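Local coordinates for protein alanine glyoxylate transaminase (Thermococcus litoralis, PDB 2ZC0) that binds pyridoxal phosphate and probably transfers the amino group of alanine to glyoxylate, as an aminotransferase that works as a homodimer, at residues Glu65-Met70 / Ser283-Leu288; Pro73-Gly76 / Leu80-Glu83; Met220-Gly225 / Leu306-Lys311; Asp313-Ala318 / Leu380-Pro385. All coordinates share one frame; numbering follows the deposited sequence.

Interaction 1 of 4, residues Glu65-Met70 / Ser283-Leu288; sequences EPKSVM and SQYIAL
Y285 reaches out from helix 281-292 and lays its ring against the short 3-10 turn that follows helix 51-64, meeting E65, K67 and S68 at once. At the far end K67 NZ donates a hydrogen bond of 2.6 Å to Y285 OH, and the lysine CB also sits 3.4 Å from that hydroxyl oxygen. One face of the ring is covered by E65 CG, which makes a CH-pi contact 4.1 Å from the ring centroid, displaced toward the rim. S68 comes in obliquely, its CA 3.5 Å from Y285 CD2, while the carbonyl oxygen of K67 lies at the ring edge. The lysine chain bends at its third and fourth torsions (chi3 -90°, chi4 65°), curling the ammonium back between the phenol and the carboxylate of E65, where NZ forms a salt bridge of 3.0 Å to E65 OE2. Behind this first shell, E65 O accepts both S68 N and, at 2.8 Å, S68 OG, which fixes the turn. V61 of helix 51-64 also packs on the tyrosine. A leucine in place of Y285 would probably leave K67 NZ without its hydroxyl acceptor and E65 CG without an aromatic face to rest on. With an ammonium so close, the phenol is probably polarised, an effect that the E65 carboxylate paired with the same lysine would partly offset.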
loop_
_atom_site.group_PDB
_atom_site.type_symbol
_atom_site.label_atom_id
_atom_site.label_comp_id
_atom_site.label_asym_id
_atom_site.label_seq_id
_atom_site.Cartn_x
_atom_site.Cartn_y
_atom_site.Cartn_z
ATOM N N GLU A 65 16.855 -38.061 -17.417
ATOM C CA GLU A 65 16.430 -36.739 -17.878
ATOM C C GLU A 65 17.246 -35.596 -17.263
ATOM O O GLU A 65 17.093 -35.276 -16.090
ATOM C CB GLU A 65 14.937 -36.555 -17.572
ATOM C CG GLU A 65 14.320 -35.284 -18.118
ATOM C CD GLU A 65 14.569 -35.098 -19.600
ATOM O OE1 GLU A 65 15.684 -34.671 -19.967
ATOM O OE2 GLU A 65 13.653 -35.382 -20.402
ATOM N N PRO A 66 18.136 -34.975 -18.053
ATOM C CA PRO A 66 18.962 -33.866 -17.556
ATOM C C PRO A 66 18.133 -32.670 -17.093
ATOM O O PRO A 66 18.518 -31.958 -16.168
ATOM C CB PRO A 66 19.857 -33.532 -18.756
ATOM C CG PRO A 66 19.033 -33.967 -19.942
ATOM C CD PRO A 66 18.463 -35.285 -19.456
ATOM N N LYS A 67 16.991 -32.457 -17.741
ATOM C CA LYS A 67 16.117 -31.354 -17.377
ATOM C C LYS A 67 15.557 -31.506 -15.961
ATOM O O LYS A 67 15.003 -30.555 -15.411
ATOM C CB LYS A 67 14.964 -31.228 -18.383
ATOM C CG LYS A 67 15.412 -30.836 -19.790
ATOM C CD LYS A 67 14.244 -30.371 -20.662
ATOM C CE LYS A 67 13.575 -31.510 -21.429
ATOM N NZ LYS A 67 12.890 -32.531 -20.561
ATOM N N SER A 68 15.702 -32.686 -15.365
ATOM C CA SER A 68 15.181 -32.883 -14.018
ATOM C C SER A 68 16.033 -32.220 -12.939
ATOM O O SER A 68 15.670 -32.241 -11.766
ATOM C CB SER A 68 15.033 -34.376 -13.695
ATOM O OG SER A 68 16.282 -34.974 -13.406
ATOM N N VAL A 69 17.153 -31.617 -13.326
ATOM C CA VAL A 69 18.016 -30.968 -12.344
ATOM C C VAL A 69 18.151 -29.479 -12.642
ATOM O O VAL A 69 18.885 -28.758 -11.962
ATOM C CB VAL A 69 19.423 -31.599 -12.340
ATOM C CG1 VAL A 69 20.241 -31.081 -13.527
ATOM C CG2 VAL A 69 20.120 -31.304 -11.034
ATOM N N MET A 70 17.413 -29.019 -13.644
ATOM C CA MET A 70 17.498 -27.629 -14.063
ATOM C C MET A 70 16.205 -26.832 -13.923
ATOM O O MET A 70 15.160 -27.358 -13.534
ATOM C CB MET A 70 17.954 -27.562 -15.525
ATOM C CG MET A 70 19.306 -28.208 -15.837
ATOM S SD MET A 70 19.802 -27.870 -17.559
ATOM C CE MET A 70 18.901 -29.112 -18.455
ATOM N N SER A 283 10.263 -32.784 -8.423
ATOM C CA SER A 283 8.886 -33.037 -8.028
ATOM C C SER A 283 7.967 -33.035 -9.236
ATOM O O SER A 283 6.997 -33.796 -9.291
ATOM C CB SER A 283 8.412 -31.987 -7.028
ATOM O OG SER A 283 9.261 -31.940 -5.897
ATOM N N GLN A 284 8.272 -32.185 -10.208
ATOM C CA GLN A 284 7.437 -32.106 -11.397
ATOM C C GLN A 284 7.576 -33.383 -12.228
ATOM O O GLN A 284 6.583 -33.966 -12.659
ATOM C CB GLN A 284 7.813 -30.879 -12.242
ATOM C CG GLN A 284 7.520 -29.519 -11.593
ATOM C CD GLN A 284 7.723 -28.375 -12.567
ATOM O OE1 GLN A 284 8.540 -27.470 -12.331
ATOM N NE2 GLN A 284 6.983 -28.407 -13.675
ATOM N N TYR A 285 8.810 -33.818 -12.445
ATOM C CA TYR A 285 9.056 -35.021 -13.223
ATOM C C TYR A 285 8.533 -36.267 -12.504
ATOM O O TYR A 285 7.947 -37.148 -13.134
ATOM C CB TYR A 285 10.550 -35.134 -13.550
ATOM C CG TYR A 285 10.920 -34.361 -14.798
ATOM C CD1 TYR A 285 10.424 -34.747 -16.039
ATOM C CD2 TYR A 285 11.724 -33.221 -14.737
ATOM C CE1 TYR A 285 10.707 -34.025 -17.190
ATOM C CE2 TYR A 285 12.017 -32.483 -15.887
ATOM C CZ TYR A 285 11.498 -32.896 -17.111
ATOM O OH TYR A 285 11.747 -32.176 -18.261
ATOM N N ILE A 286 8.723 -36.326 -11.188
ATOM C CA ILE A 286 8.222 -37.449 -10.406
ATOM C C ILE A 286 6.704 -37.536 -10.601
ATOM O O ILE A 286 6.151 -38.623 -10.795
ATOM C CB ILE A 286 8.513 -37.281 -8.897
ATOM C CG1 ILE A 286 9.998 -37.507 -8.601
ATOM C CG2 ILE A 286 7.678 -38.275 -8.089
ATOM C CD1 ILE A 286 10.326 -37.452 -7.116
ATOM N N ALA A 287 6.041 -36.383 -10.542
ATOM C CA ALA A 287 4.589 -36.289 -10.706
ATOM C C ALA A 287 4.156 -36.625 -12.128
ATOM O O ALA A 287 3.064 -37.154 -12.347
ATOM C CB ALA A 287 4.110 -34.875 -10.344
ATOM N N LEU A 288 5.015 -36.299 -13.090
ATOM C CA LEU A 288 4.732 -36.564 -14.491
ATOM C C LEU A 288 4.686 -38.066 -14.763
ATOM O O LEU A 288 3.779 -38.551 -15.440
ATOM C CB LEU A 288 5.790 -35.914 -15.383
ATOM C CG LEU A 288 5.647 -36.192 -16.882
ATOM C CD1 LEU A 288 4.283 -35.730 -17.376
ATOM C CD2 LEU A 288 6.759 -35.488 -17.627
#

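Interaction 2 of 4, residues Pro73-Gly76 / Leu80-Glu83; sequences PANG and LREE
N75 and G76 close a type I beta turn that starts at P73, pinned by a 2.7 Å bond from G76 N to P73 O, and this brings G76 CA within 6.9 Å of R81 CA on helix 78-91. G76 has a positive phi (100°), and with its psi any CB would be jammed against the carbonyl oxygen of N75. R81 carries the contact. Bends at its second and third torsions turn the guanidinium back to the turn, where NH2 gives a nearly straight hydrogen bond of 2.8 Å to G76 O, which lies in the guanidinium plane. N75 comes from another direction: OD1 sits over the centre of one guanidinium face, 3.5 Å from R81 NH2, at an angle too poor for a hydrogen bond. Lower down the arginine, CD rests 3.3 Å from N75 O. With an alanine here in place of R81, G76 O would probably lose this donor and the N75 amide its flat neighbour. Beyond the turn, R81 NE makes a weak hydrogen bond to P98 O. The turn is bonded to strand 101-104 through the backbones of N75 and I103, and helix 78-91 packs on helix 281-292 through L80 on Q284 and E83 on L288.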
loop_
_atom_site.group_PDB
_atom_site.type_symbol
_atom_site.label_atom_id
_atom_site.label_comp_id
_atom_site.label_asym_id
_atom_site.label_seq_id
_atom_site.Cartn_x
_atom_site.Cartn_y
_atom_site.Cartn_z
ATOM N N PRO A 73 10.102 -23.943 -17.140
ATOM C CA PRO A 73 9.400 -22.683 -17.398
ATOM C C PRO A 73 8.608 -22.311 -16.132
ATOM O O PRO A 73 8.155 -23.190 -15.392
ATOM C CB PRO A 73 8.487 -23.030 -18.572
ATOM C CG PRO A 73 9.314 -24.029 -19.345
ATOM C CD PRO A 73 9.945 -24.892 -18.259
ATOM N N ALA A 74 8.450 -21.014 -15.885
ATOM C CA ALA A 74 7.733 -20.535 -14.704
ATOM C C ALA A 74 6.412 -21.271 -14.463
ATOM O O ALA A 74 6.059 -21.559 -13.324
ATOM C CB ALA A 74 7.486 -19.028 -14.813
ATOM N N ASN A 75 5.680 -21.573 -15.528
ATOM C CA ASN A 75 4.409 -22.267 -15.371
ATOM C C ASN A 75 4.515 -23.789 -15.258
ATOM O O ASN A 75 3.501 -24.460 -15.132
ATOM C CB ASN A 75 3.462 -21.923 -16.519
ATOM C CG ASN A 75 4.102 -22.097 -17.875
ATOM O OD1 ASN A 75 3.431 -22.005 -18.897
ATOM N ND2 ASN A 75 5.402 -22.342 -17.895
ATOM N N GLY A 76 5.729 -24.330 -15.295
ATOM C CA GLY A 76 5.885 -25.769 -15.190
ATOM C C GLY A 76 6.100 -26.439 -16.536
ATOM O O GLY A 76 5.595 -25.959 -17.545
ATOM N N LEU A 80 3.815 -31.994 -17.854
ATOM C CA LEU A 80 3.059 -32.033 -16.601
ATOM C C LEU A 80 1.722 -31.303 -16.748
ATOM O O LEU A 80 0.682 -31.793 -16.311
ATOM C CB LEU A 80 3.863 -31.382 -15.468
ATOM C CG LEU A 80 3.812 -32.053 -14.087
ATOM C CD1 LEU A 80 4.428 -31.141 -13.050
ATOM C CD2 LEU A 80 2.384 -32.390 -13.711
ATOM N N ARG A 81 1.755 -30.123 -17.355
ATOM C CA ARG A 81 0.541 -29.354 -17.551
ATOM C C ARG A 81 -0.459 -30.158 -18.389
ATOM O O ARG A 81 -1.654 -30.169 -18.095
ATOM C CB ARG A 81 0.865 -28.007 -18.220
ATOM C CG ARG A 81 1.354 -26.909 -17.247
ATOM C CD ARG A 81 2.440 -26.040 -17.885
ATOM N NE ARG A 81 2.086 -25.669 -19.252
ATOM C CZ ARG A 81 2.959 -25.298 -20.179
ATOM N NH1 ARG A 81 2.534 -24.980 -21.390
ATOM N NH2 ARG A 81 4.256 -25.254 -19.904
ATOM N N GLU A 82 0.030 -30.845 -19.417
ATOM C CA GLU A 82 -0.849 -31.654 -20.259
ATOM C C GLU A 82 -1.397 -32.847 -19.474
ATOM O O GLU A 82 -2.594 -33.131 -19.526
ATOM C CB GLU A 82 -0.102 -32.125 -21.514
ATOM C CG GLU A 82 0.182 -30.999 -22.499
ATOM C CD GLU A 82 1.164 -31.385 -23.594
ATOM O OE1 GLU A 82 1.362 -30.572 -24.526
ATOM O OE2 GLU A 82 1.745 -32.492 -23.523
ATOM N N GLU A 83 -0.538 -33.535 -18.732
ATOM C CA GLU A 83 -0.995 -34.676 -17.946
ATOM C C GLU A 83 -2.010 -34.273 -16.880
ATOM O O GLU A 83 -2.981 -34.990 -16.650
ATOM C CB GLU A 83 0.190 -35.399 -17.302
ATOM C CG GLU A 83 0.891 -36.357 -18.253
ATOM C CD GLU A 83 0.007 -37.534 -18.652
ATOM O OE1 GLU A 83 0.129 -38.006 -19.807
ATOM O OE2 GLU A 83 -0.802 -37.995 -17.808
#

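Interaction 3 of 4, residues Met220-Gly225 / Leu306-Lys311; sequences MRYEGG and LGYKEK
Y222 OH packs 3.3 Å from Y308 CB of helix 295-322 and makes a weak hydrogen bond to G334 O, so the phenol end of Y222 is held between the helix and a neighbouring loop. The rest of the contact is mostly apolar. The Y222 ring has a neighbour over each face, both offset toward the rim: M220 O of its own loop, 3.4 Å above one face, and K309 CA over the opposite face, a CH-pi contact 4.0 Å from the ring centroid. K309 is fully extended and runs past Y222 in the opposite direction, its CB 3.7 Å from Y222 CD2 and its NZ 3.7 Å from Y222 O. Y308 turns its own hydroxyl to D45 N, while M220 SD stands off above the Y308 ring at a distance, 4.7 Å from the centroid and 20° off the normal, a Met-aromatic contact. The M220 side chain lies about 9 Å from the bound PMP, so the contact is near the cofactor but does not touch it. Leaning the loop after strand 210-214 on the long helix 295-322 in this way fits the fold of this aminotransferase family, in which a long helix links the large, cofactor-binding domain to the small one.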
loop_
_atom_site.group_PDB
_atom_site.type_symbol
_atom_site.label_atom_id
_atom_site.label_comp_id
_atom_site.label_asym_id
_atom_site.label_seq_id
_atom_site.Cartn_x
_atom_site.Cartn_y
_atom_site.Cartn_z
ATOM N N MET A 220 -9.621 -36.983 -2.042
ATOM C CA MET A 220 -9.683 -37.773 -0.815
ATOM C C MET A 220 -11.140 -37.872 -0.395
ATOM O O MET A 220 -11.454 -37.741 0.785
ATOM C CB MET A 220 -8.894 -37.136 0.330
ATOM C CG MET A 220 -7.413 -36.972 0.071
ATOM S SD MET A 220 -6.478 -37.217 1.586
ATOM C CE MET A 220 -7.267 -36.082 2.641
ATOM N N ARG A 221 -12.025 -38.069 -1.371
ATOM C CA ARG A 221 -13.455 -38.205 -1.105
ATOM C C ARG A 221 -13.745 -39.670 -0.821
ATOM O O ARG A 221 -13.058 -40.553 -1.334
ATOM C CB ARG A 221 -14.291 -37.754 -2.305
ATOM C CG ARG A 221 -15.160 -36.541 -2.027
ATOM C CD ARG A 221 -16.345 -36.482 -2.974
ATOM N NE ARG A 221 -15.918 -36.536 -4.367
ATOM C CZ ARG A 221 -16.484 -37.303 -5.291
ATOM N NH1 ARG A 221 -16.024 -37.287 -6.535
ATOM N NH2 ARG A 221 -17.507 -38.086 -4.968
ATOM N N TYR A 222 -14.769 -39.932 -0.015
ATOM C CA TYR A 222 -15.098 -41.307 0.327
ATOM C C TYR A 222 -16.527 -41.724 -0.012
ATOM O O TYR A 222 -16.744 -42.813 -0.543
ATOM C CB TYR A 222 -14.846 -41.541 1.826
ATOM C CG TYR A 222 -13.491 -41.056 2.307
ATOM C CD1 TYR A 222 -13.384 -40.197 3.403
ATOM C CD2 TYR A 222 -12.321 -41.434 1.656
ATOM C CE1 TYR A 222 -12.138 -39.722 3.835
ATOM C CE2 TYR A 222 -11.079 -40.967 2.079
ATOM C CZ TYR A 222 -10.997 -40.113 3.163
ATOM O OH TYR A 222 -9.764 -39.652 3.554
ATOM N N GLU A 223 -17.498 -40.856 0.273
ATOM C CA GLU A 223 -18.899 -41.208 0.042
ATOM C C GLU A 223 -19.776 -40.278 -0.798
ATOM O O GLU A 223 -20.946 -40.589 -1.039
ATOM C CB GLU A 223 -19.568 -41.431 1.394
ATOM C CG GLU A 223 -18.660 -42.132 2.378
ATOM C CD GLU A 223 -19.349 -42.457 3.666
ATOM O OE1 GLU A 223 -19.959 -41.538 4.257
ATOM O OE2 GLU A 223 -19.280 -43.630 4.093
ATOM N N GLY A 224 -19.240 -39.148 -1.244
ATOM C CA GLY A 224 -20.053 -38.260 -2.055
ATOM C C GLY A 224 -20.471 -38.976 -3.332
ATOM O O GLY A 224 -19.798 -39.920 -3.763
ATOM N N GLY A 225 -21.576 -38.550 -3.937
ATOM C CA GLY A 225 -22.016 -39.188 -5.168
ATOM C C GLY A 225 -21.076 -38.805 -6.294
ATOM O O GLY A 225 -19.939 -39.270 -6.349
ATOM N N LEU A 306 -8.568 -46.069 0.041
ATOM C CA LEU A 306 -9.271 -47.039 0.882
ATOM C C LEU A 306 -8.651 -47.057 2.271
ATOM O O LEU A 306 -9.350 -47.225 3.272
ATOM C CB LEU A 306 -9.218 -48.441 0.264
ATOM C CG LEU A 306 -10.240 -48.728 -0.842
ATOM C CD1 LEU A 306 -11.651 -48.451 -0.306
ATOM C CD2 LEU A 306 -9.957 -47.862 -2.055
ATOM N N GLY A 307 -7.334 -46.876 2.318
ATOM C CA GLY A 307 -6.640 -46.841 3.587
ATOM C C GLY A 307 -7.104 -45.660 4.423
ATOM O O GLY A 307 -7.344 -45.814 5.619
ATOM N N TYR A 308 -7.231 -44.485 3.804
ATOM C CA TYR A 308 -7.669 -43.283 4.517
ATOM C C TYR A 308 -9.127 -43.403 4.933
ATOM O O TYR A 308 -9.505 -43.004 6.032
ATOM C CB TYR A 308 -7.494 -42.026 3.644
ATOM C CG TYR A 308 -6.055 -41.595 3.436
ATOM C CD1 TYR A 308 -5.226 -41.303 4.522
ATOM C CD2 TYR A 308 -5.520 -41.485 2.154
ATOM C CE1 TYR A 308 -3.898 -40.917 4.334
ATOM C CE2 TYR A 308 -4.198 -41.101 1.958
ATOM C CZ TYR A 308 -3.392 -40.819 3.051
ATOM O OH TYR A 308 -2.085 -40.447 2.858
ATOM N N LYS A 309 -9.947 -43.948 4.044
ATOM C CA LYS A 309 -11.361 -44.123 4.341
ATOM C C LYS A 309 -11.501 -44.981 5.603
ATOM O O LYS A 309 -12.350 -44.725 6.451
ATOM C CB LYS A 309 -12.058 -44.803 3.161
ATOM C CG LYS A 309 -13.546 -44.983 3.340
ATOM C CD LYS A 309 -14.171 -45.567 2.095
ATOM C CE LYS A 309 -15.685 -45.653 2.242
ATOM N NZ LYS A 309 -16.337 -46.113 0.981
ATOM N N GLU A 310 -10.653 -45.998 5.719
ATOM C CA GLU A 310 -10.680 -46.882 6.876
ATOM C C GLU A 310 -10.307 -46.110 8.144
ATOM O O GLU A 310 -10.972 -46.229 9.173
ATOM C CB GLU A 310 -9.722 -48.052 6.651
ATOM C CG GLU A 310 -9.663 -49.043 7.788
ATOM C CD GLU A 310 -8.755 -50.217 7.471
ATOM O OE1 GLU A 310 -7.596 -49.979 7.063
ATOM O OE2 GLU A 310 -9.201 -51.374 7.629
ATOM N N LYS A 311 -9.248 -45.310 8.065
ATOM C CA LYS A 311 -8.829 -44.512 9.210
ATOM C C LYS A 311 -9.946 -43.526 9.549
ATOM O O LYS A 311 -10.140 -43.166 10.705
ATOM C CB LYS A 311 -7.550 -43.748 8.890
ATOM C CG LYS A 311 -6.321 -44.616 8.706
ATOM C CD LYS A 311 -5.104 -43.720 8.640
ATOM C CE LYS A 311 -3.816 -44.486 8.436
ATOM N NZ LYS A 311 -2.671 -43.559 8.585
#

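Interaction 4 of 4, residues Asp313-Ala318 / Leu380-Pro385; sequences DIMLKA and LNFSRP
M315 meets F382 through an extended start, with CG opposite the backbone N (chi1 178°), whereas F382 at chi1 54° presents its CB to the methionine and swings the ring off to one side. The contact joins helix 295-322 to the end of strand 377-381, one of the two strands of the small antiparallel sheet with 336-340, in the C-terminal part of this aminotransferase fold. M315 does nearly all of the touching from the helix. Its bend at the last torsion lays CE 3.7 Å from F382 CB and only 3.4 Å from N381 O, while SD packs 4.1 Å from L380 CB. The sulfur and the F382 ring form a Met-aromatic contact that is oblique and long, with SD 5.4 Å from the centroid and 73° off the ring normal. V337 of the paired strand and I390 and I394 of helix 389-404 also pack on M315, which is buried. Just past the strand end the chain turns through an Asx motif. There N381, whose CB points away from the helix, uses OD1 to accept the backbone N of R384 at 3.3 Å, and the other branch of the amide, N381 ND2, donates almost straight to S383 OG, 2.8 Å away and in the amide plane.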
loop_
_atom_site.group_PDB
_atom_site.type_symbol
_atom_site.label_atom_id
_atom_site.label_comp_id
_atom_site.label_asym_id
_atom_site.label_seq_id
_atom_site.Cartn_x
_atom_site.Cartn_y
_atom_site.Cartn_z
ATOM N N ASP A 313 -13.192 -44.087 9.162
ATOM C CA ASP A 313 -14.233 -44.823 9.875
ATOM C C ASP A 313 -13.783 -45.181 11.288
ATOM O O ASP A 313 -14.563 -45.084 12.233
ATOM C CB ASP A 313 -14.604 -46.101 9.116
ATOM C CG ASP A 313 -15.033 -45.826 7.697
ATOM O OD1 ASP A 313 -15.806 -44.869 7.483
ATOM O OD2 ASP A 313 -14.609 -46.569 6.793
ATOM N N ILE A 314 -12.521 -45.587 11.418
ATOM C CA ILE A 314 -11.945 -45.951 12.709
ATOM C C ILE A 314 -11.977 -44.792 13.700
ATOM O O ILE A 314 -12.326 -44.986 14.864
ATOM C CB ILE A 314 -10.478 -46.459 12.552
ATOM C CG1 ILE A 314 -10.460 -47.819 11.850
ATOM C CG2 ILE A 314 -9.811 -46.597 13.909
ATOM C CD1 ILE A 314 -9.062 -48.373 11.613
ATOM N N MET A 315 -11.626 -43.585 13.256
ATOM C CA MET A 315 -11.640 -42.438 14.167
ATOM C C MET A 315 -13.069 -42.095 14.561
ATOM O O MET A 315 -13.332 -41.722 15.702
ATOM C CB MET A 315 -10.971 -41.209 13.546
ATOM C CG MET A 315 -11.025 -39.984 14.473
ATOM S SD MET A 315 -9.985 -38.583 13.989
ATOM C CE MET A 315 -8.378 -39.203 14.446
ATOM N N LEU A 316 -13.990 -42.216 13.611
ATOM C CA LEU A 316 -15.392 -41.939 13.893
ATOM C C LEU A 316 -15.956 -43.029 14.803
ATOM O O LEU A 316 -16.778 -42.742 15.670
ATOM C CB LEU A 316 -16.198 -41.871 12.597
ATOM C CG LEU A 316 -15.896 -40.660 11.714
ATOM C CD1 LEU A 316 -16.843 -40.674 10.526
ATOM C CD2 LEU A 316 -16.058 -39.370 12.512
ATOM N N LYS A 317 -15.510 -44.274 14.607
ATOM C CA LYS A 317 -15.964 -45.388 15.444
ATOM C C LYS A 317 -15.515 -45.153 16.882
ATOM O O LYS A 317 -16.294 -45.280 17.819
ATOM C CB LYS A 317 -15.365 -46.730 14.993
ATOM C CG LYS A 317 -16.117 -47.488 13.908
ATOM C CD LYS A 317 -15.709 -48.976 13.935
ATOM C CE LYS A 317 -15.631 -49.590 12.537
ATOM N NZ LYS A 317 -14.495 -49.043 11.732
ATOM N N ALA A 318 -14.238 -44.832 17.038
ATOM C CA ALA A 318 -13.666 -44.589 18.347
ATOM C C ALA A 318 -14.352 -43.423 19.044
ATOM O O ALA A 318 -14.667 -43.503 20.225
ATOM C CB ALA A 318 -12.177 -44.323 18.218
ATOM N N LEU A 380 -8.945 -32.489 14.553
ATOM C CA LEU A 380 -8.316 -33.796 14.644
ATOM C C LEU A 380 -8.053 -34.336 13.257
ATOM O O LEU A 380 -8.926 -34.291 12.386
ATOM C CB LEU A 380 -9.231 -34.784 15.376
ATOM C CG LEU A 380 -9.756 -34.412 16.760
ATOM C CD1 LEU A 380 -10.685 -35.526 17.265
ATOM C CD2 LEU A 380 -8.571 -34.218 17.707
ATOM N N ASN A 381 -6.859 -34.874 13.063
ATOM C CA ASN A 381 -6.476 -35.428 11.781
ATOM C C ASN A 381 -6.401 -36.953 11.840
ATOM O O ASN A 381 -5.916 -37.498 12.826
ATOM C CB ASN A 381 -5.113 -34.865 11.377
ATOM C CG ASN A 381 -4.479 -35.657 10.285
ATOM O OD1 ASN A 381 -3.548 -36.438 10.525
ATOM N ND2 ASN A 381 -4.989 -35.494 9.073
ATOM N N PHE A 382 -6.867 -37.643 10.799
ATOM C CA PHE A 382 -6.804 -39.106 10.800
ATOM C C PHE A 382 -5.965 -39.703 9.668
ATOM O O PHE A 382 -5.797 -40.920 9.591
ATOM C CB PHE A 382 -8.216 -39.730 10.772
ATOM C CG PHE A 382 -9.085 -39.247 9.651
ATOM C CD1 PHE A 382 -9.929 -38.160 9.831
ATOM C CD2 PHE A 382 -9.068 -39.878 8.420
ATOM C CE1 PHE A 382 -10.750 -37.706 8.793
ATOM C CE2 PHE A 382 -9.876 -39.437 7.376
ATOM C CZ PHE A 382 -10.722 -38.345 7.564
ATOM N N SER A 383 -5.417 -38.854 8.805
ATOM C CA SER A 383 -4.615 -39.344 7.693
ATOM C C SER A 383 -3.222 -39.835 8.079
ATOM O O SER A 383 -2.770 -40.871 7.575
ATOM C CB SER A 383 -4.507 -38.270 6.596
ATOM O OG SER A 383 -3.924 -37.068 7.074
ATOM N N ARG A 384 -2.546 -39.123 8.980
ATOM C CA ARG A 384 -1.184 -39.501 9.379
ATOM C C ARG A 384 -1.061 -40.608 10.428
ATOM O O ARG A 384 -0.324 -41.583 10.234
ATOM C CB ARG A 384 -0.417 -38.277 9.881
ATOM C CG ARG A 384 1.075 -38.402 9.678
ATOM C CD ARG A 384 1.861 -37.968 10.892
ATOM N NE ARG A 384 2.020 -39.040 11.875
ATOM C CZ ARG A 384 1.165 -39.307 12.859
ATOM N NH1 ARG A 384 0.067 -38.572 13.003
ATOM N NH2 ARG A 384 1.416 -40.308 13.706
ATOM N N PRO A 385 -1.754 -40.465 11.570
ATOM C CA PRO A 385 -1.647 -41.519 12.588
ATOM C C PRO A 385 -2.017 -42.905 12.046
ATOM O O PRO A 385 -2.897 -43.034 11.197
ATOM C CB PRO A 385 -2.591 -41.037 13.680
ATOM C CG PRO A 385 -3.623 -40.268 12.911
ATOM C CD PRO A 385 -2.785 -39.481 11.940
#

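The four contacts form two pairs, well separated in space. Interactions 1 and 2 have centres 11 Å apart and share the packing of helices 281-292 and 78-91; along the chain, interaction 2 is nested within the loop that interaction 1 closes. Interactions 3 and 4 are also 11 Å apart and share helix 295-322, where K311 NZ lies 2.7 Å from P385 O, a probable hydrogen bond. Interactions 1 and 3 cross along the chain, and interaction 3 closes before interaction 4 opens. Centres of the two pairs stand 29 to 35 Å apart, connected through consecutive helices 281-292 and 295-322. Interaction 1 lies at the subunit interface, where V69 bonds to the second subunit; interaction 4 ties the C-terminal part to the long helix.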